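Local coordinates for protein acyl-CoA dehydrogenase (Thermus thermophilus, PDB 2Z1Q) that probably catalyses the 2,3-dehydrogenation of saturated acyl-CoA thioesters, using bound FAD and passing the electrons on to an acceptor, at residues Leu301-Leu306 and Ala566-Gly571; Leu119-Val122 and Glu128-Arg131; Glu350-Lys355 and Arg405-Gly410; Lys33-Thr38 and Leu72-Ile77; Asp519-Gly524 and Arg547-Glu552. One frame throughout, in Å; residues are numbered along the deposited sequence.

Contact 1 of 5, residues Leu301-Leu306 and Ala566-Gly571; sequences LIQQKL and AVLEAG. With FAD (flavin-adenine dinucleotide), chain C.
The unusual feature here is an almost right-angled meeting of helices that one leucine, L306, secures with its two methyls, each sent to a different neighbour in the sequence: CD1 to L568 and CD2 to V567. The segments 301-306 and 566-570 run at 80° to each other, with axes 10.7 Å apart. L306 points its CB at the other helix, and CG stands anti to its own carbonyl carbon (chi1 -68°). From that position CD1 lies 3.8 Å from L568 CD2, the two leucines crossing nearly perpendicularly, and CD2 lies 4.1 Å from V567 CG1. The other V567 branch, CG2, approaches the backbone O of L306 at 3.7 Å. At the edge of this apolar patch Q303 brings NE2 past the CD1 methyl of L568, a plain van der Waals approach. Its amide nitrogen is satisfied by hydrogen bonds to G297 O and E565 OE2. V567 and L568 also rest on helix 252-288, and L306 on I372 of helix 348-372. On the same turn, I302 takes no part in the helix pair and lies beside the adenosine half of FAD, where the modelled distances are too short to be trusted. An alanine in place of I302 would remove CG1, CG2 and CD1 and would probably cost the adenosine half of FAD part of its apolar wall and open a gap beside the ribose. R289 and G375 of this chain, together with residues of the second subunit, hydrogen-bond the same FAD, an intersubunit flavin site characteristic of the acyl-CoA dehydrogenase fold.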
# COMPACT_ATOMS: atom_id res chain seq x y z
N LEU B 301 -4.29 -12.74 14.21
CA LEU B 301 -3.94 -11.92 13.04
C LEU B 301 -3.65 -10.46 13.36
O LEU B 301 -2.80 -9.84 12.71
CB LEU B 301 -5.03 -12.03 11.97
CG LEU B 301 -5.23 -13.44 11.40
CD1 LEU B 301 -6.37 -13.45 10.41
CD2 LEU B 301 -3.95 -13.90 10.73
N ILE B 302 -4.34 -9.89 14.34
CA ILE B 302 -4.06 -8.51 14.70
C ILE B 302 -2.71 -8.47 15.41
O ILE B 302 -1.90 -7.58 15.14
CB ILE B 302 -5.11 -7.94 15.65
CG1 ILE B 302 -6.46 -7.91 14.95
CG2 ILE B 302 -4.72 -6.56 16.10
CD1 ILE B 302 -7.11 -9.23 14.95
N GLN B 303 -2.47 -9.44 16.30
CA GLN B 303 -1.22 -9.50 17.04
C GLN B 303 -0.05 -9.63 16.06
O GLN B 303 1.00 -9.03 16.25
CB GLN B 303 -1.21 -10.67 18.02
CG GLN B 303 -2.32 -10.64 19.08
CD GLN B 303 -1.79 -11.00 20.46
OE1 GLN B 303 -0.99 -11.92 20.61
NE2 GLN B 303 -2.25 -10.28 21.48
N GLN B 304 -0.24 -10.42 15.01
CA GLN B 304 0.81 -10.58 14.02
C GLN B 304 1.16 -9.21 13.39
O GLN B 304 2.33 -8.88 13.22
CB GLN B 304 0.35 -11.58 12.95
CG GLN B 304 1.26 -11.67 11.74
CD GLN B 304 0.77 -12.70 10.73
OE1 GLN B 304 0.94 -13.90 10.93
NE2 GLN B 304 0.15 -12.23 9.66
N LYS B 305 0.15 -8.41 13.07
CA LYS B 305 0.40 -7.09 12.48
C LYS B 305 1.15 -6.19 13.47
O LYS B 305 2.20 -5.62 13.14
CB LYS B 305 -0.92 -6.43 12.09
CG LYS B 305 -1.76 -7.22 11.11
CD LYS B 305 -2.99 -6.41 10.77
CE LYS B 305 -4.08 -7.25 10.11
NZ LYS B 305 -3.61 -7.82 8.84
N LEU B 306 0.61 -6.07 14.68
CA LEU B 306 1.19 -5.26 15.75
C LEU B 306 2.63 -5.66 16.04
O LEU B 306 3.48 -4.80 16.28
CB LEU B 306 0.35 -5.39 17.03
CG LEU B 306 -1.06 -4.79 17.01
CD1 LEU B 306 -1.81 -5.18 18.27
CD2 LEU B 306 -0.97 -3.27 16.87
N ALA B 566 3.56 -6.56 24.15
CA ALA B 566 4.32 -5.40 24.60
C ALA B 566 3.76 -4.11 23.99
O ALA B 566 3.74 -3.06 24.63
CB ALA B 566 5.79 -5.55 24.23
N VAL B 567 3.31 -4.20 22.74
CA VAL B 567 2.75 -3.05 22.04
C VAL B 567 1.46 -2.64 22.73
O VAL B 567 1.28 -1.47 23.07
CB VAL B 567 2.47 -3.39 20.54
CG1 VAL B 567 1.63 -2.29 19.89
CG2 VAL B 567 3.79 -3.52 19.79
N LEU B 568 0.57 -3.60 22.95
CA LEU B 568 -0.70 -3.31 23.61
C LEU B 568 -0.46 -2.83 25.03
O LEU B 568 -1.23 -2.02 25.55
CB LEU B 568 -1.59 -4.55 23.62
CG LEU B 568 -2.09 -5.03 22.25
CD1 LEU B 568 -2.81 -6.36 22.37
CD2 LEU B 568 -3.02 -3.98 21.67
N GLU B 569 0.61 -3.32 25.65
CA GLU B 569 0.94 -2.92 27.00
C GLU B 569 1.44 -1.48 27.04
O GLU B 569 1.05 -0.70 27.92
CB GLU B 569 2.02 -3.84 27.59
CG GLU B 569 2.70 -3.27 28.82
CD GLU B 569 1.74 -3.06 29.97
OE1 GLU B 569 2.04 -2.22 30.84
OE2 GLU B 569 0.70 -3.75 30.01
N ALA B 570 2.29 -1.12 26.09
CA ALA B 570 2.84 0.22 26.03
C ALA B 570 1.94 1.18 25.26
O ALA B 570 2.16 2.39 25.26
CB ALA B 570 4.22 0.19 25.39
N GLY B 571 0.93 0.63 24.60
CA GLY B 571 0.02 1.46 23.82
C GLY B 571 0.69 2.03 22.59
O GLY B 571 0.36 3.12 22.13
PA FAD C . -13.32 -3.31 13.02
O1A FAD C . -13.15 -2.27 12.04
O2A FAD C . -14.60 -3.40 13.99
O5B FAD C . -12.52 -4.65 12.78
C5B FAD C . -11.15 -4.48 13.13
C4B FAD C . -10.66 -5.88 13.00
O4B FAD C . -11.30 -6.90 12.33
C3B FAD C . -9.10 -6.19 12.96
O3B FAD C . -8.55 -6.17 14.29
C2B FAD C . -9.29 -7.62 12.31
O2B FAD C . -8.23 -8.56 12.55
C1B FAD C . -10.55 -7.78 13.07
N9A FAD C . -11.13 -9.08 13.35
C8A FAD C . -12.47 -9.22 13.60
N7A FAD C . -12.76 -10.44 13.86
C5A FAD C . -11.64 -11.19 13.77
C6A FAD C . -11.35 -12.57 13.94
N6A FAD C . -12.37 -13.45 14.25
N1A FAD C . -10.06 -12.99 13.77
C2A FAD C . -9.08 -12.13 13.49
N3A FAD C . -9.32 -10.84 13.34
C4A FAD C . -10.57 -10.31 13.45
N1 FAD C . -22.20 -2.33 5.59
C2 FAD C . -23.42 -2.73 5.22
O2 FAD C . -24.06 -3.43 6.00
N3 FAD C . -23.99 -2.38 4.03
C4 FAD C . -23.34 -1.58 3.12
O4 FAD C . -23.85 -1.26 2.06
C4X FAD C . -21.99 -1.09 3.47
N5 FAD C . -21.28 -0.28 2.69
C5X FAD C . -20.06 0.21 3.07
C6 FAD C . -19.33 1.13 2.23
C7 FAD C . -18.10 1.64 2.67
C7M FAD C . -17.37 2.63 1.79
C8 FAD C . -17.54 1.23 3.92
C8M FAD C . -16.21 1.77 4.41
C9 FAD C . -18.22 0.33 4.73
C9A FAD C . -19.49 -0.21 4.32
N10 FAD C . -20.21 -1.08 5.17
C10 FAD C . -21.44 -1.54 4.81
C1' FAD C . -19.57 -1.43 6.43
C2' FAD C . -18.86 -2.78 6.50
O2' FAD C . -19.79 -3.87 6.41
C3' FAD C . -18.22 -2.70 7.83
O3' FAD C . -17.29 -1.59 7.79
C4' FAD C . -17.43 -3.91 8.22
O4' FAD C . -18.24 -5.09 8.31
C5' FAD C . -16.88 -3.44 9.53
O5' FAD C . -16.03 -4.27 10.15
P FAD C . -15.51 -3.29 11.31
O1P FAD C . -15.05 -2.03 10.69
O2P FAD C . -16.73 -2.96 12.35
O3P FAD C . -14.28 -4.13 11.96

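Contact 2 of 5, residues Leu119-Val122 and Glu128-Arg131; sequences LPLV and EQKR
The carbonyl oxygen of L121 is met by two successive methylenes of K130, with CD 3.4 Å and CG 3.6 Å from L121 O. Neither approach is a conventional hydrogen bond; the lysine lays its aliphatic stem beside the oxygen and carries its charge elsewhere. CG anti to the carbonyl carbon (chi1 -73°) lays the stem there; the bend at chi3 (-67°) then carries CE and NZ off toward Y83 OH, a weak hydrogen bond. L121 answers in the other direction. Its CD2 methyl comes to 3.8 Å from the backbone O of Q129 and 4.4 Å from Q129 CG, so the leucine end rests on side chain and main chain alike. The two segments belong to a short helix, 119-124, and the weakly bonded turn of helix 127-131, in the helical N-terminal domain of the acyl-CoA dehydrogenase fold, and the chain changes direction between them within a few residues. The CA atoms of L121 and K130 are the nearest pair, 6.4 Å apart. L121 also packs on L134 and L137 of helix 134-139, while L206 of strand 201-208 touches both L121 and Q129, bringing the beta sheet of the middle domain against this corner.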
# COMPACT_ATOMS: atom_id res chain seq x y z
N LEU B 119 19.86 24.99 3.31
CA LEU B 119 21.16 24.38 3.00
C LEU B 119 21.91 24.91 1.78
O LEU B 119 23.13 25.02 1.80
CB LEU B 119 21.03 22.86 2.88
CG LEU B 119 21.37 22.06 4.14
CD1 LEU B 119 20.75 22.71 5.35
CD2 LEU B 119 20.88 20.63 4.00
N PRO B 120 21.19 25.23 0.69
CA PRO B 120 21.91 25.74 -0.47
C PRO B 120 22.71 26.99 -0.09
O PRO B 120 23.90 27.10 -0.43
CB PRO B 120 20.80 26.01 -1.48
CG PRO B 120 19.80 24.92 -1.14
CD PRO B 120 19.77 24.99 0.37
N LEU B 121 22.08 27.91 0.63
CA LEU B 121 22.75 29.13 1.06
C LEU B 121 23.89 28.79 2.03
O LEU B 121 24.97 29.37 1.95
CB LEU B 121 21.76 30.08 1.73
CG LEU B 121 21.14 31.16 0.83
CD1 LEU B 121 19.89 31.73 1.48
CD2 LEU B 121 22.16 32.26 0.59
N VAL B 122 23.65 27.85 2.94
CA VAL B 122 24.68 27.46 3.90
C VAL B 122 25.87 26.77 3.24
O VAL B 122 27.01 26.93 3.68
CB VAL B 122 24.11 26.51 4.97
CG1 VAL B 122 25.23 26.00 5.87
CG2 VAL B 122 23.06 27.24 5.80
N GLU B 128 28.65 37.66 1.75
CA GLU B 128 27.66 38.72 1.92
C GLU B 128 26.21 38.26 1.78
O GLU B 128 25.35 38.75 2.51
CB GLU B 128 27.94 39.87 0.94
CG GLU B 128 27.46 39.61 -0.47
CD GLU B 128 27.58 40.82 -1.39
OE1 GLU B 128 28.70 41.11 -1.86
OE2 GLU B 128 26.55 41.49 -1.63
N GLN B 129 25.93 37.32 0.88
CA GLN B 129 24.55 36.86 0.71
C GLN B 129 24.06 35.97 1.85
O GLN B 129 22.87 35.73 1.98
CB GLN B 129 24.37 36.15 -0.64
CG GLN B 129 25.29 34.98 -0.84
CD GLN B 129 25.31 34.45 -2.27
OE1 GLN B 129 25.25 35.22 -3.23
NE2 GLN B 129 25.41 33.14 -2.41
N LYS B 130 24.97 35.48 2.68
CA LYS B 130 24.56 34.63 3.81
C LYS B 130 24.13 35.49 5.00
O LYS B 130 23.30 35.05 5.81
CB LYS B 130 25.69 33.70 4.24
CG LYS B 130 25.95 32.56 3.27
CD LYS B 130 26.84 31.49 3.89
CE LYS B 130 28.24 32.01 4.12
NZ LYS B 130 29.10 30.99 4.78
N ARG B 131 24.67 36.70 5.09
CA ARG B 131 24.34 37.59 6.19
C ARG B 131 23.00 38.27 5.97
O ARG B 131 22.32 38.64 6.93
CB ARG B 131 25.42 38.66 6.38
CG ARG B 131 25.22 39.55 7.62
CD ARG B 131 25.31 38.76 8.93
NE ARG B 131 24.12 38.89 9.78
CZ ARG B 131 23.94 38.21 10.91
NH1 ARG B 131 22.83 38.37 11.63
NH2 ARG B 131 24.87 37.36 11.33

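Contact 3 of 5, residues Glu350-Lys355 and Arg405-Gly410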
# COMPACT_ATOMS: atom_id res chain seq x y z
N GLU B 350 24.55 5.18 3.00
CA GLU B 350 23.74 4.93 4.18
C GLU B 350 22.47 5.81 4.17
O GLU B 350 21.39 5.35 4.54
CB GLU B 350 24.53 5.23 5.46
CG GLU B 350 25.65 4.26 5.84
CD GLU B 350 26.85 4.24 4.89
OE1 GLU B 350 27.18 5.28 4.28
OE2 GLU B 350 27.48 3.16 4.77
N ALA B 351 22.62 7.06 3.76
CA ALA B 351 21.47 7.97 3.71
C ALA B 351 20.41 7.38 2.78
O ALA B 351 19.23 7.37 3.11
CB ALA B 351 21.90 9.34 3.20
N SER B 352 20.83 6.87 1.63
CA SER B 352 19.89 6.27 0.70
C SER B 352 19.21 5.03 1.27
O SER B 352 18.00 4.85 1.08
CB SER B 352 20.59 5.92 -0.61
OG SER B 352 20.91 7.08 -1.36
N ILE B 353 19.97 4.19 1.97
CA ILE B 353 19.41 2.97 2.57
C ILE B 353 18.30 3.26 3.59
O ILE B 353 17.24 2.63 3.55
CB ILE B 353 20.49 2.11 3.28
CG1 ILE B 353 21.43 1.47 2.26
CG2 ILE B 353 19.82 1.02 4.11
CD1 ILE B 353 22.62 0.75 2.89
N ILE B 354 18.53 4.19 4.50
CA ILE B 354 17.51 4.51 5.49
C ILE B 354 16.35 5.29 4.87
O ILE B 354 15.25 5.29 5.40
CB ILE B 354 18.10 5.32 6.69
CG1 ILE B 354 18.78 6.59 6.17
CG2 ILE B 354 19.09 4.46 7.48
CD1 ILE B 354 19.45 7.38 7.26
N LYS B 355 16.59 5.93 3.72
CA LYS B 355 15.53 6.67 3.03
C LYS B 355 14.52 5.66 2.46
O LYS B 355 13.31 5.82 2.60
CB LYS B 355 16.15 7.56 1.93
CG LYS B 355 15.25 7.81 0.71
CD LYS B 355 14.05 8.63 1.06
CE LYS B 355 12.79 8.16 0.31
NZ LYS B 355 12.83 8.28 -1.17
N ARG B 405 17.57 2.88 -5.10
CA ARG B 405 17.98 1.48 -5.21
C ARG B 405 19.13 1.34 -6.21
O ARG B 405 19.98 0.46 -6.05
CB ARG B 405 16.82 0.58 -5.63
CG ARG B 405 15.90 0.13 -4.49
CD ARG B 405 14.90 -0.94 -4.94
NE ARG B 405 14.25 -1.57 -3.79
CZ ARG B 405 13.27 -1.01 -3.08
NH1 ARG B 405 12.76 -1.68 -2.04
NH2 ARG B 405 12.78 0.18 -3.39
N LEU B 406 19.16 2.18 -7.24
CA LEU B 406 20.23 2.11 -8.23
C LEU B 406 21.52 2.71 -7.69
O LEU B 406 22.62 2.32 -8.11
CB LEU B 406 19.82 2.84 -9.51
CG LEU B 406 19.14 2.02 -10.60
CD1 LEU B 406 18.15 1.05 -10.00
CD2 LEU B 406 18.44 2.95 -11.58
N LEU B 407 21.40 3.64 -6.74
CA LEU B 407 22.55 4.30 -6.15
C LEU B 407 23.28 3.48 -5.08
O LEU B 407 24.50 3.50 -5.00
CB LEU B 407 22.14 5.65 -5.55
CG LEU B 407 22.05 6.90 -6.44
CD1 LEU B 407 21.22 6.61 -7.68
CD2 LEU B 407 21.43 8.04 -5.64
N ILE B 408 22.52 2.76 -4.26
CA ILE B 408 23.10 1.96 -3.19
C ILE B 408 24.20 1.01 -3.66
O ILE B 408 25.30 1.01 -3.12
CB ILE B 408 21.98 1.19 -2.44
CG1 ILE B 408 21.04 2.20 -1.76
CG2 ILE B 408 22.58 0.25 -1.42
CD1 ILE B 408 19.75 1.62 -1.23
N PRO B 409 23.92 0.19 -4.69
CA PRO B 409 24.93 -0.75 -5.20
C PRO B 409 26.16 -0.04 -5.78
O PRO B 409 27.17 -0.68 -6.07
CB PRO B 409 24.16 -1.53 -6.26
CG PRO B 409 22.76 -1.51 -5.74
CD PRO B 409 22.61 -0.08 -5.31
N GLY B 410 26.05 1.28 -5.94
CA GLY B 410 27.14 2.07 -6.48
C GLY B 410 28.53 1.67 -6.04
O GLY B 410 29.34 1.23 -6.86
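I408 fills the tight half of this contact, pressing its longer branch between S352 and I353. Its CD1 methyl lies 3.9 Å from I353 CG1, and its CG2 branch reaches the same I353 CG1 at 4.0 Å, so one methylene is met by both branches of I408. The two side chains cross at about a right angle. With CG1 of I408 anti to the carbonyl carbon (chi1 -64°), I408 CG1 itself comes to 3.9 Å from S352 CB. Behind the pair, L486 of helix 476-502 backs I408 and W14 touches I353.

The other half is looser. L407, exposed to solvent, offers S352 OG only its CD2 methyl, at 4.4 Å. The serine hydroxyl looks instead to N404 OD1, one turn back on helix 401-407, with which it is hydrogen-bonded, and weakly to A348 O. The bond to N404 ties the two helices together just beside the apolar contact. A type I turn from L407 to G410, with G410 N on L407 O at 2.9 Å, sets I408 facing helix 348-372. Next to the contact, L406 touches a bound FAD and packs on L301 of the second subunit. The arrangement belongs to the helical C-terminal domain of acyl-CoA dehydrogenases, at the border of their flavin pocket.

Contact 4 of 5, residues Lys33-Thr38 and Leu72-Ile77; sequences KEIART and LGLLAI
I35 and L74 meet methyl to methyl, CG2 of the isoleucine standing 3.7 Å from CD2 of the leucine. In I35 the short branch does the touching because it lies anti to the backbone N while CG1 lies anti to the carbonyl carbon (chi1 -55°). One turn further along helix 30-54, T38 repeats the pattern: its CG2 methyl, likewise anti to the N, is held 4.1 Å from L72 CD2. The same rotation (chi1 -64°) turns T38 OG1 back along its own helix, where it gives a weak hydrogen bond to E34 O, 3.4 Å away. In both pairs the side chains slide past each other in opposite directions. Between the two leucines G73, with positive phi (83°), closes helix 62-71 in a Schellman motif. Helix 30-54 and the loop before helix 90-99 belong to the helical N-terminal domain of acyl-CoA dehydrogenases, and I92 and V96 of helix 90-99 also touch I35. The charges keep to the other side of helix 30-54, where R37 NH2 bridges E34 OE1 at 2.9 Å, the carboxylate oxygen lying in the guanidinium plane. The join is therefore apolar, depending on methyl packing and carrying no directional bond between the segments.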
# COMPACT_ATOMS: atom_id res chain seq x y z
N LYS B 33 17.52 15.02 23.98
CA LYS B 33 16.27 14.67 24.64
C LYS B 33 15.48 15.92 24.99
O LYS B 33 14.27 15.85 25.20
CB LYS B 33 16.57 13.86 25.90
CG LYS B 33 17.35 12.59 25.59
CD LYS B 33 18.04 11.99 26.81
CE LYS B 33 17.06 11.43 27.82
NZ LYS B 33 17.79 10.77 28.94
N GLU B 34 16.17 17.05 25.02
CA GLU B 34 15.55 18.33 25.34
C GLU B 34 14.77 18.87 24.15
O GLU B 34 13.56 19.10 24.23
CB GLU B 34 16.62 19.35 25.74
CG GLU B 34 16.50 19.86 27.16
CD GLU B 34 15.12 20.39 27.48
OE1 GLU B 34 14.20 19.57 27.66
OE2 GLU B 34 14.95 21.63 27.54
N ILE B 35 15.47 19.10 23.05
CA ILE B 35 14.82 19.63 21.86
C ILE B 35 13.68 18.72 21.41
O ILE B 35 12.64 19.19 20.96
CB ILE B 35 15.84 19.83 20.73
CG1 ILE B 35 16.98 20.73 21.22
CG2 ILE B 35 15.15 20.46 19.53
CD1 ILE B 35 17.91 21.23 20.14
N ALA B 36 13.87 17.41 21.55
CA ALA B 36 12.84 16.46 21.16
C ALA B 36 11.56 16.76 21.94
O ALA B 36 10.47 16.75 21.38
CB ALA B 36 13.30 15.03 21.45
N ARG B 37 11.71 17.03 23.23
CA ARG B 37 10.57 17.33 24.07
C ARG B 37 9.91 18.65 23.62
O ARG B 37 8.68 18.76 23.60
CB ARG B 37 11.01 17.40 25.53
CG ARG B 37 9.89 17.30 26.53
CD ARG B 37 10.42 17.05 27.94
NE ARG B 37 11.18 15.80 28.06
CZ ARG B 37 12.51 15.73 28.07
NH1 ARG B 37 13.11 14.55 28.19
NH2 ARG B 37 13.24 16.83 27.98
N THR B 38 10.73 19.62 23.25
CA THR B 38 10.25 20.92 22.79
C THR B 38 9.38 20.72 21.55
O THR B 38 8.28 21.26 21.44
CB THR B 38 11.42 21.86 22.42
OG1 THR B 38 12.19 22.15 23.59
CG2 THR B 38 10.91 23.17 21.83
N LEU B 72 11.53 29.09 18.62
CA LEU B 72 11.91 27.95 19.46
C LEU B 72 13.30 27.42 19.10
O LEU B 72 13.83 26.54 19.77
CB LEU B 72 10.89 26.82 19.30
CG LEU B 72 9.50 27.02 19.90
CD1 LEU B 72 8.57 25.90 19.46
CD2 LEU B 72 9.60 27.05 21.42
N GLY B 73 13.87 27.98 18.04
CA GLY B 73 15.18 27.56 17.57
C GLY B 73 15.17 26.33 16.68
O GLY B 73 16.23 25.81 16.35
N LEU B 74 13.99 25.86 16.28
CA LEU B 74 13.93 24.66 15.44
C LEU B 74 14.39 24.90 14.01
O LEU B 74 14.74 23.95 13.30
CB LEU B 74 12.52 24.07 15.43
CG LEU B 74 12.01 23.62 16.80
CD1 LEU B 74 10.67 22.93 16.65
CD2 LEU B 74 13.03 22.68 17.44
N LEU B 75 14.40 26.16 13.59
CA LEU B 75 14.81 26.48 12.24
C LEU B 75 16.29 26.87 12.15
O LEU B 75 16.82 27.05 11.05
CB LEU B 75 13.94 27.61 11.69
CG LEU B 75 12.44 27.32 11.73
CD1 LEU B 75 11.67 28.55 11.25
CD2 LEU B 75 12.13 26.11 10.85
N ALA B 76 16.94 26.99 13.30
CA ALA B 76 18.35 27.37 13.34
C ALA B 76 19.31 26.23 13.71
O ALA B 76 20.52 26.43 13.77
CB ALA B 76 18.54 28.54 14.31
N ILE B 77 18.76 25.04 13.93
CA ILE B 77 19.58 23.86 14.28
C ILE B 77 20.73 23.59 13.31
O ILE B 77 21.87 23.37 13.73
CB ILE B 77 18.68 22.60 14.35
CG1 ILE B 77 17.64 22.78 15.44
CG2 ILE B 77 19.53 21.36 14.63
CD1 ILE B 77 16.59 21.70 15.44

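Contact 5 of 5, residues Asp519-Gly524 and Arg547-Glu552; sequences DRAQAG and RLTKRE
D519 and R551 are joined by a side-on salt bridge that ties helix 505-528 to the loop following helix 535-547, within the second helical region toward the C-terminus of this acyl-CoA dehydrogenase. Among the ionic contacts, R551 NE gives a hydrogen bond to D519 OD1 at 3.1 Å, and NH2 reaches OD2 at 3.2 Å in a straighter bond of 161°. NH2 makes a third, weak bond to OD1. The guanidinium receives the carboxylate at its edge, but the two planes are 42° apart: OD2 uses its syn lone pair, whereas OD1 is approached from above its plane. R551 sets its CG between the backbone N and the carbonyl carbon (chi1 69°) and runs extended to NE, long enough to span the gap. With an asparagine at D519 the carboxylate charge would go, and the R551 guanidinium would probably lack its counter-charge.

Apolar packing is slight: A521 CB lies 3.9 Å from T549 CG2, with L453 and L456 of helix 445-468 nearby.

A separate group lies across the dimer interface, where Q522 packs on Q522 of the second subunit and D519 on A523 of that subunit.

The neutral polar contacts centre on T549, whose OG1 comes 2.8 Å from Q522 OE1 and is also within hydrogen-bonding reach of A545 O and R546 O. A water completes the set, giving one hydrogen to T549 O and the other to D519 OD1, each at 3.1 Å, so that OD1 takes the water as well as the arginine.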
# COMPACT_ATOMS: atom_id res chain seq x y z
N ASP B 519 15.00 -14.57 4.37
CA ASP B 519 14.13 -15.17 3.37
C ASP B 519 14.07 -14.34 2.10
O ASP B 519 14.10 -14.88 0.99
CB ASP B 519 12.72 -15.33 3.90
CG ASP B 519 12.64 -16.26 5.08
OD1 ASP B 519 13.51 -17.15 5.21
OD2 ASP B 519 11.70 -16.08 5.88
N ARG B 520 13.97 -13.02 2.29
CA ARG B 520 13.91 -12.07 1.19
C ARG B 520 15.23 -12.07 0.44
O ARG B 520 15.26 -11.87 -0.78
CB ARG B 520 13.64 -10.66 1.75
CG ARG B 520 12.39 -9.99 1.20
CD ARG B 520 11.60 -9.37 2.33
NE ARG B 520 12.45 -8.56 3.20
CZ ARG B 520 12.21 -8.37 4.50
NH1 ARG B 520 11.15 -8.93 5.07
NH2 ARG B 520 13.04 -7.64 5.24
N ALA B 521 16.32 -12.30 1.16
CA ALA B 521 17.65 -12.35 0.55
C ALA B 521 17.75 -13.55 -0.39
O ALA B 521 18.22 -13.41 -1.52
CB ALA B 521 18.73 -12.43 1.63
N GLN B 522 17.32 -14.72 0.08
CA GLN B 522 17.40 -15.90 -0.76
C GLN B 522 16.55 -15.73 -2.01
O GLN B 522 17.04 -15.90 -3.13
CB GLN B 522 16.96 -17.16 0.01
CG GLN B 522 17.19 -18.46 -0.77
CD GLN B 522 17.12 -19.71 0.09
OE1 GLN B 522 17.95 -19.91 0.98
NE2 GLN B 522 16.13 -20.55 -0.17
N ALA B 523 15.27 -15.38 -1.82
CA ALA B 523 14.36 -15.17 -2.94
C ALA B 523 14.89 -14.12 -3.92
O ALA B 523 14.93 -14.36 -5.12
CB ALA B 523 12.97 -14.77 -2.42
N GLY B 524 15.32 -12.97 -3.41
CA GLY B 524 15.84 -11.94 -4.30
C GLY B 524 17.09 -12.34 -5.07
O GLY B 524 17.16 -12.13 -6.29
N ARG B 547 23.32 -21.28 0.98
CA ARG B 547 24.06 -21.46 2.21
C ARG B 547 24.30 -20.13 2.90
O ARG B 547 24.28 -20.04 4.13
CB ARG B 547 25.40 -22.16 1.96
CG ARG B 547 26.18 -21.64 0.76
CD ARG B 547 27.56 -22.31 0.66
NE ARG B 547 28.43 -21.91 1.77
CZ ARG B 547 28.95 -20.69 1.90
NH1 ARG B 547 28.70 -19.76 0.98
NH2 ARG B 547 29.71 -20.40 2.95
N LEU B 548 24.51 -19.09 2.11
CA LEU B 548 24.74 -17.77 2.66
C LEU B 548 23.48 -17.20 3.29
O LEU B 548 23.53 -16.16 3.95
CB LEU B 548 25.29 -16.82 1.59
CG LEU B 548 26.76 -16.98 1.19
CD1 LEU B 548 27.09 -15.99 0.10
CD2 LEU B 548 27.68 -16.75 2.39
N THR B 549 22.36 -17.88 3.10
CA THR B 549 21.08 -17.44 3.66
C THR B 549 20.44 -18.56 4.48
O THR B 549 19.29 -18.46 4.91
CB THR B 549 20.11 -16.98 2.54
OG1 THR B 549 19.95 -18.03 1.57
CG2 THR B 549 20.67 -15.76 1.85
N LYS B 550 21.20 -19.63 4.70
CA LYS B 550 20.71 -20.76 5.47
C LYS B 550 20.48 -20.35 6.92
O LYS B 550 21.32 -19.67 7.52
CB LYS B 550 21.73 -21.91 5.41
CG LYS B 550 21.15 -23.27 4.99
CD LYS B 550 20.52 -23.24 3.58
CE LYS B 550 19.91 -24.60 3.19
NZ LYS B 550 19.31 -24.60 1.81
N ARG B 551 19.34 -20.74 7.48
CA ARG B 551 19.03 -20.40 8.86
C ARG B 551 18.16 -21.48 9.49
O ARG B 551 17.61 -22.33 8.79
CB ARG B 551 18.31 -19.06 8.95
CG ARG B 551 16.89 -19.08 8.37
CD ARG B 551 16.29 -17.68 8.36
NE ARG B 551 14.88 -17.66 7.97
CZ ARG B 551 13.88 -18.15 8.70
NH1 ARG B 551 14.14 -18.72 9.88
NH2 ARG B 551 12.63 -18.06 8.28
N GLU B 552 18.04 -21.42 10.81
CA GLU B 552 17.22 -22.37 11.54
C GLU B 552 15.85 -21.75 11.78
O GLU B 552 15.73 -20.63 12.26
CB GLU B 552 17.90 -22.73 12.87
CG GLU B 552 19.10 -23.65 12.72
CD GLU B 552 18.73 -24.96 12.02
OE1 GLU B 552 19.36 -25.29 11.00
OE2 GLU B 552 17.80 -25.66 12.50
O HOH W 1 16.20 -18.53 4.50

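Overall arrangement
Contacts 1, 2 and 3 lie largely buried, whereas contacts 4 and 5 are only partly so, and the chemistry follows imperfectly. Contacts 1, 3 and 4 join their segments through apolar side chains, contact 2 adds lysine methylenes on a carbonyl, and contact 5 alone has a salt bridge across it. Contacts 2 and 4 sit in the N-terminal helical domain, about 22 Å apart between centres; contacts 1 and 3 draw on the C-terminal helices, and helix 252-288 touches contacts 1, 2 and 3. Along the chain, contacts 3 and 5 are nested within the span closed by contact 1. Contacts 1, 3 and 5 also meet the second subunit, and contacts 1 and 3 flank flavin sites.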